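Local coordinates for protein afamin (Homo sapiens, PDB 6FAK) that carries hydrophobic molecules in body fluids, binds vitamin E and keeps lipidated Wnt proteins soluble and active, at residues L68-N71 with V72-K76; R289-C292 with I293-S296; D404-K407 with Y408-I412. All coordinates share one frame; numbering follows the deposited sequence.

Contact 1 (L68-N71 with V72-K76); sequences LPNN and VLQEK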
# COMPACT_ATOMS: atom_id res chain seq x y z
N LEU A 68 0.80 -21.96 17.53
CA LEU A 68 0.91 -20.76 16.70
C LEU A 68 0.09 -19.63 17.39
O LEU A 68 -0.98 -19.90 17.99
CB LEU A 68 0.42 -21.05 15.30
CG LEU A 68 0.71 -20.04 14.17
CD1 LEU A 68 2.18 -19.99 13.74
CD2 LEU A 68 -0.17 -20.40 12.98
N PRO A 69 0.62 -18.38 17.40
CA PRO A 69 -0.06 -17.31 18.16
C PRO A 69 -1.47 -17.05 17.66
O PRO A 69 -2.39 -16.89 18.44
CB PRO A 69 0.83 -16.08 17.95
CG PRO A 69 2.15 -16.62 17.47
CD PRO A 69 1.82 -17.87 16.70
N ASN A 70 -1.61 -17.03 16.36
CA ASN A 70 -2.89 -16.83 15.72
C ASN A 70 -3.91 -17.90 16.08
O ASN A 70 -5.08 -17.59 16.28
CB ASN A 70 -2.75 -16.81 14.19
CG ASN A 70 -3.24 -15.54 13.60
OD1 ASN A 70 -3.59 -14.61 14.37
ND2 ASN A 70 -3.25 -15.45 12.26
N ASN A 71 -3.46 -19.15 16.16
CA ASN A 71 -4.35 -20.24 16.57
C ASN A 71 -4.90 -20.02 17.97
O ASN A 71 -6.08 -20.28 18.21
CB ASN A 71 -3.71 -21.64 16.39
CG ASN A 71 -3.68 -22.10 14.92
OD1 ASN A 71 -4.48 -21.63 14.09
ND2 ASN A 71 -2.75 -23.03 14.59
N VAL A 72 -4.09 -19.44 18.86
CA VAL A 72 -4.56 -19.09 20.21
C VAL A 72 -5.58 -17.96 20.19
O VAL A 72 -6.66 -18.10 20.74
CB VAL A 72 -3.39 -18.71 21.17
CG1 VAL A 72 -3.93 -18.30 22.54
CG2 VAL A 72 -2.43 -19.91 21.34
N LEU A 73 -5.24 -16.85 19.53
CA LEU A 73 -6.12 -15.67 19.41
C LEU A 73 -7.45 -16.01 18.78
O LEU A 73 -8.50 -15.60 19.27
CB LEU A 73 -5.45 -14.63 18.55
CG LEU A 73 -6.24 -13.32 18.34
CD1 LEU A 73 -5.76 -12.31 19.39
CD2 LEU A 73 -6.06 -12.84 16.91
N GLN A 74 -7.40 -16.77 17.68
CA GLN A 74 -8.61 -17.12 16.94
C GLN A 74 -9.49 -18.09 17.73
O GLN A 74 -10.72 -18.01 17.68
CB GLN A 74 -8.26 -17.64 15.53
CG GLN A 74 -7.73 -16.49 14.66
CD GLN A 74 -7.16 -16.88 13.30
OE1 GLN A 74 -7.24 -18.06 12.89
NE2 GLN A 74 -6.69 -15.85 12.55
N GLU A 75 -8.86 -18.99 18.50
CA GLU A 75 -9.62 -19.83 19.42
C GLU A 75 -10.39 -18.99 20.43
O GLU A 75 -11.60 -19.21 20.64
CB GLU A 75 -8.68 -20.81 20.14
CG GLU A 75 -9.38 -21.65 21.18
CD GLU A 75 -10.25 -22.76 20.58
OE1 GLU A 75 -10.18 -23.01 19.34
OE2 GLU A 75 -10.97 -23.41 21.39
N LYS A 76 -9.72 -17.99 21.03
CA LYS A 76 -10.38 -17.14 22.02
C LYS A 76 -11.49 -16.27 21.45
O LYS A 76 -12.48 -16.01 22.11
CB LYS A 76 -9.38 -16.22 22.72
CG LYS A 76 -8.28 -16.93 23.52
CD LYS A 76 -8.82 -17.99 24.46
CE LYS A 76 -7.75 -18.59 25.38
NZ LYS A 76 -8.40 -19.53 26.35
O HOH W 1 -6.89 -20.56 13.91
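Asn70 and Gln74 meet one turn apart in the first turns of helix 69-78. Their amide planes are turned 38° from each other, and the side chains pass at a slant. Between the side chains the nearest approach is Asn70 ND2 to Gln74 NE2, 3.5 Å. Both are donors, so no hydrogen bond joins them. Asn70 ND2 has partners elsewhere, the carboxylate of Glu250 and the hydroxyl of Tyr33. The tie between the two residues is made by the backbone, where Gln74 N donates to Asn70 O at 2.8 Å. Gln74 CG points away from its carbonyl carbon (chi1 -70°), which brings it, next to CB, against that same oxygen. The chain then runs out extended. Gln74 OE1 takes a hydrogen bond from a water at 2.7 Å, and the same water donates to Asn71 OD1 at 2.6 Å. One water thus links two side-chain oxygens. With an alanine in place of Gln74, that water would probably be left with one acceptor of its two, and the contact with Arg101 and Phe104 of helix 97-106 would be lost. Leu68 is the N-cap residue, and Leu68 O accepts from Val72 N at 3.3 Å. The bond from Leu73 N to Pro69 O is nearly straight (172°). Val72 CG2 lies near Leu68 O, while Leu73 CD2 comes near Asn70 OD1, at 4.0 Å. These residues belong to the first albumin repeat. Helix 39-58 packs on Val72 and Leu73. Helix 97-106 meets Asn71 and Gln74 through Arg101, and its Arg100 forms a salt bridge with Glu75. Pro69 rests on helix 253-268 of the second repeat, so the start of this helix lies where the two repeats meet.

Contact 2 (R289-C292 with I293-S296); sequences RGQC and IINS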
# COMPACT_ATOMS: atom_id res chain seq x y z
N ARG A 289 13.61 1.08 16.05
CA ARG A 289 14.90 0.60 15.47
C ARG A 289 14.77 -0.08 14.07
O ARG A 289 15.73 -0.06 13.30
CB ARG A 289 15.70 -0.25 16.52
CG ARG A 289 16.58 -1.44 16.07
CD ARG A 289 15.93 -2.80 16.35
NE ARG A 289 14.51 -2.80 15.96
CZ ARG A 289 13.65 -3.82 16.05
NH1 ARG A 289 14.05 -4.99 16.55
NH2 ARG A 289 12.40 -3.65 15.64
N GLY A 290 13.57 -0.62 13.75
CA GLY A 290 13.28 -1.27 12.48
C GLY A 290 12.46 -0.45 11.48
O GLY A 290 12.67 -0.57 10.26
N GLN A 291 11.50 0.33 11.97
CA GLN A 291 10.86 1.36 11.12
C GLN A 291 11.93 2.43 10.71
O GLN A 291 11.82 3.03 9.64
CB GLN A 291 9.64 2.02 11.82
CG GLN A 291 8.34 1.21 12.01
CD GLN A 291 7.88 0.33 10.84
OE1 GLN A 291 6.96 0.68 10.10
NE2 GLN A 291 8.48 -0.85 10.72
N CYS A 292 12.94 2.62 11.56
CA CYS A 292 14.17 3.36 11.24
C CYS A 292 14.95 2.71 10.09
O CYS A 292 15.14 3.35 9.04
CB CYS A 292 15.08 3.44 12.48
SG CYS A 292 16.54 4.49 12.31
N ILE A 293 15.39 1.46 10.27
CA ILE A 293 16.17 0.73 9.26
C ILE A 293 15.47 0.79 7.93
O ILE A 293 16.12 1.05 6.92
CB ILE A 293 16.49 -0.74 9.67
CG1 ILE A 293 17.63 -0.78 10.69
CG2 ILE A 293 16.89 -1.62 8.47
CD1 ILE A 293 17.73 -2.08 11.48
N ILE A 294 14.14 0.63 7.93
CA ILE A 294 13.35 0.71 6.69
C ILE A 294 13.42 2.11 6.05
O ILE A 294 13.45 2.22 4.82
CB ILE A 294 11.88 0.24 6.90
CG1 ILE A 294 11.83 -1.26 7.23
CG2 ILE A 294 11.05 0.44 5.62
CD1 ILE A 294 10.47 -1.79 7.63
N ASN A 295 13.47 3.15 6.87
CA ASN A 295 13.58 4.54 6.40
C ASN A 295 15.01 5.03 6.14
O ASN A 295 15.17 6.08 5.54
CB ASN A 295 12.88 5.50 7.38
CG ASN A 295 11.38 5.51 7.20
OD1 ASN A 295 10.83 6.38 6.51
ND2 ASN A 295 10.70 4.53 7.79
N SER A 296 16.04 4.30 6.59
CA SER A 296 17.41 4.75 6.34
C SER A 296 17.64 4.78 4.82
O SER A 296 17.00 4.03 4.07
CB SER A 296 18.44 3.87 7.05
OG SER A 296 18.47 2.56 6.52
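Gln291 O and the side chain of Asn295 close the C-terminal end of the short helix 288-295, in the part of the second albumin repeat that forms the pocket for hydrophobic ligands. Asn295 CG lies beside its own backbone N (chi1 -79°), and this places ND2 next to Gln291 O. Asn295 ND2 donates to Gln291 O at 2.6 Å, with the oxygen close to the amide plane. Asn295 N reaches Gln291 O at 3.2 Å, from above the carbonyl plane. One carbonyl is therefore held by backbone and side chain of a single residue. The two isoleucines share one conformation, with CG1 opposite the carbonyl carbon. Each sets CG1 against the carbonyl four residues back. Ile293 CG1 is 3.3 Å from Arg289 O, and Ile294 CG1 is 3.2 Å from Gly290 O. Ile294 and Gln291 run side by side in the same direction, and Ile294 CD1 touches Gln291 NE2. Gln291 OE1 is taken by Tyr191 and Thr156. Cys292 SG forms the disulfide with Cys281. Helix 177-209 meets Gln291, Ile294 and Asn295 through Phe195. On helix 253-268, Met264 meets Arg289 and Ile293. A CB at Gly290 would probably be crowded by Arg289 NH2 as it stands. Ile293 O accepts a hydrogen bond from Lys225 NZ, and Ser296 adds two more. Ser296 leaves the helix, and its chi1 of 67° turns the hydroxyl back to let Ser296 OG donate to Ile293 O at 2.8 Å. Ser296 N approaches Ile293 O from the same face as OG.

Contact 3 (D404-K407 with Y408-I412); sequences DGLK and YHYLI
Leu411 N donates to Lys407 O at 2.9 Å, the shortest backbone bond between residues 404-407 and 408-412. One turn earlier, Asp404 O accepts the backbone N-H of Tyr408, with Tyr408 N at 3.0 Å, and also lies over one face of the Tyr408 ring. It sits 3.0 Å above the ring plane, displaced toward the rim. A Tyr408 chi1 of -58° folds the ring back over the preceding turn. Tyr408 OH comes near Asp404 CB. A water donates to Asp404 OD2 at 3.1 Å and is hydrogen-bonded to Tyr408 OH at 3.0 Å, so the carboxylate and the phenol are bridged. Lys407 starts out extended and then bends at its last two torsions. This brings Lys407 NZ to 3.2 Å from Tyr408 CE1, at a slant to the ring. The charge itself is paired with Asp527. Leu406 and Tyr410 form the apolar pair on another side of the helix. The branch point Leu406 CG touches Tyr410 CE2 at 3.6 Å, and both methyls also lie near that ring atom. Residues 404-412 lie in the third albumin domain, on the long helix 376-417. Helix 521-536 packs on Asp404 and Tyr408 and supplies Asp527. Phe549 of helix 542-560 meets the Tyr408 ring edge-to-face, while helix 423-440 lies against Leu406, Lys407 and Tyr410.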
# COMPACT_ATOMS: atom_id res chain seq x y z
N ASP A 404 -3.75 19.18 -9.45
CA ASP A 404 -5.17 19.06 -9.68
C ASP A 404 -5.50 18.77 -11.15
O ASP A 404 -6.27 17.85 -11.45
CB ASP A 404 -5.89 20.35 -9.25
CG ASP A 404 -5.87 20.58 -7.75
OD1 ASP A 404 -5.54 19.71 -6.97
OD2 ASP A 404 -6.28 21.67 -7.35
N GLY A 405 -4.88 19.53 -12.05
CA GLY A 405 -5.07 19.36 -13.51
C GLY A 405 -4.68 17.99 -14.02
O GLY A 405 -5.40 17.37 -14.82
N LEU A 406 -3.55 17.48 -13.55
CA LEU A 406 -3.13 16.14 -13.89
C LEU A 406 -4.07 15.11 -13.28
O LEU A 406 -4.35 14.13 -13.92
CB LEU A 406 -1.69 15.83 -13.41
CG LEU A 406 -1.10 14.49 -13.92
CD1 LEU A 406 -1.20 14.29 -15.42
CD2 LEU A 406 0.34 14.33 -13.47
N LYS A 407 -4.49 15.33 -12.03
CA LYS A 407 -5.41 14.43 -11.34
C LYS A 407 -6.70 14.23 -12.16
O LYS A 407 -7.14 13.08 -12.33
CB LYS A 407 -5.72 14.91 -9.93
CG LYS A 407 -6.60 13.98 -9.12
CD LYS A 407 -6.72 14.30 -7.64
CE LYS A 407 -7.00 15.76 -7.29
NZ LYS A 407 -7.97 16.48 -8.16
N TYR A 408 -7.25 15.31 -12.72
CA TYR A 408 -8.49 15.24 -13.48
C TYR A 408 -8.34 14.38 -14.72
O TYR A 408 -9.26 13.60 -15.07
CB TYR A 408 -8.97 16.68 -13.82
CG TYR A 408 -9.19 17.56 -12.61
CD1 TYR A 408 -9.72 17.03 -11.42
CD2 TYR A 408 -8.88 18.91 -12.64
CE1 TYR A 408 -9.94 17.84 -10.32
CE2 TYR A 408 -9.08 19.73 -11.55
CZ TYR A 408 -9.61 19.20 -10.40
OH TYR A 408 -9.79 19.97 -9.30
N HIS A 409 -7.17 14.43 -15.36
CA HIS A 409 -6.87 13.57 -16.50
C HIS A 409 -6.85 12.07 -16.09
O HIS A 409 -7.43 11.21 -16.82
CB HIS A 409 -5.56 13.96 -17.20
CG HIS A 409 -5.64 15.25 -17.97
ND1 HIS A 409 -5.05 15.42 -19.21
CD2 HIS A 409 -6.27 16.42 -17.70
CE1 HIS A 409 -5.31 16.64 -19.66
NE2 HIS A 409 -6.04 17.27 -18.76
N TYR A 410 -6.27 11.77 -14.94
CA TYR A 410 -6.24 10.41 -14.39
C TYR A 410 -7.61 9.87 -13.97
O TYR A 410 -7.91 8.68 -14.18
CB TYR A 410 -5.22 10.28 -13.24
CG TYR A 410 -3.78 10.21 -13.75
CD1 TYR A 410 -3.43 9.33 -14.77
CD2 TYR A 410 -2.78 10.99 -13.21
CE1 TYR A 410 -2.14 9.24 -15.25
CE2 TYR A 410 -1.47 10.93 -13.71
CZ TYR A 410 -1.18 10.06 -14.74
OH TYR A 410 0.09 9.92 -15.24
N LEU A 411 -8.40 10.73 -13.37
CA LEU A 411 -9.76 10.39 -12.98
C LEU A 411 -10.60 10.05 -14.19
O LEU A 411 -11.35 9.09 -14.17
CB LEU A 411 -10.37 11.54 -12.14
CG LEU A 411 -9.76 11.70 -10.76
CD1 LEU A 411 -10.41 12.93 -10.13
CD2 LEU A 411 -9.99 10.51 -9.85
N ILE A 412 -10.50 10.83 -15.25
CA ILE A 412 -11.20 10.51 -16.51
C ILE A 412 -10.77 9.11 -17.06
O ILE A 412 -11.61 8.23 -17.33
CB ILE A 412 -11.00 11.63 -17.59
CG1 ILE A 412 -11.72 12.92 -17.17
CG2 ILE A 412 -11.55 11.15 -18.94
CD1 ILE A 412 -11.41 14.16 -18.00
O HOH W 2 -8.33 22.60 -9.47

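The three contacts are each a short run of helix, about two turns, one in each albumin repeat, and none touches another. Contacts 1 and 3 lie on opposite sides of the chain's centre, their centres about 46 Å apart. Contact 2 is nearer that centre. Each mixes buried and more exposed residues. Contact 1 starts a helix, contact 2 ends one, and contact 3 lies within a long one. Their chemistry follows: an N-cap carbonyl and a water between amides at the start, side chains turned back onto carbonyls at the end, and aromatic and lysine packing within. Helix 253-268 touches both contacts 1 and 2. Only contact 2 holds a disulfide cysteine.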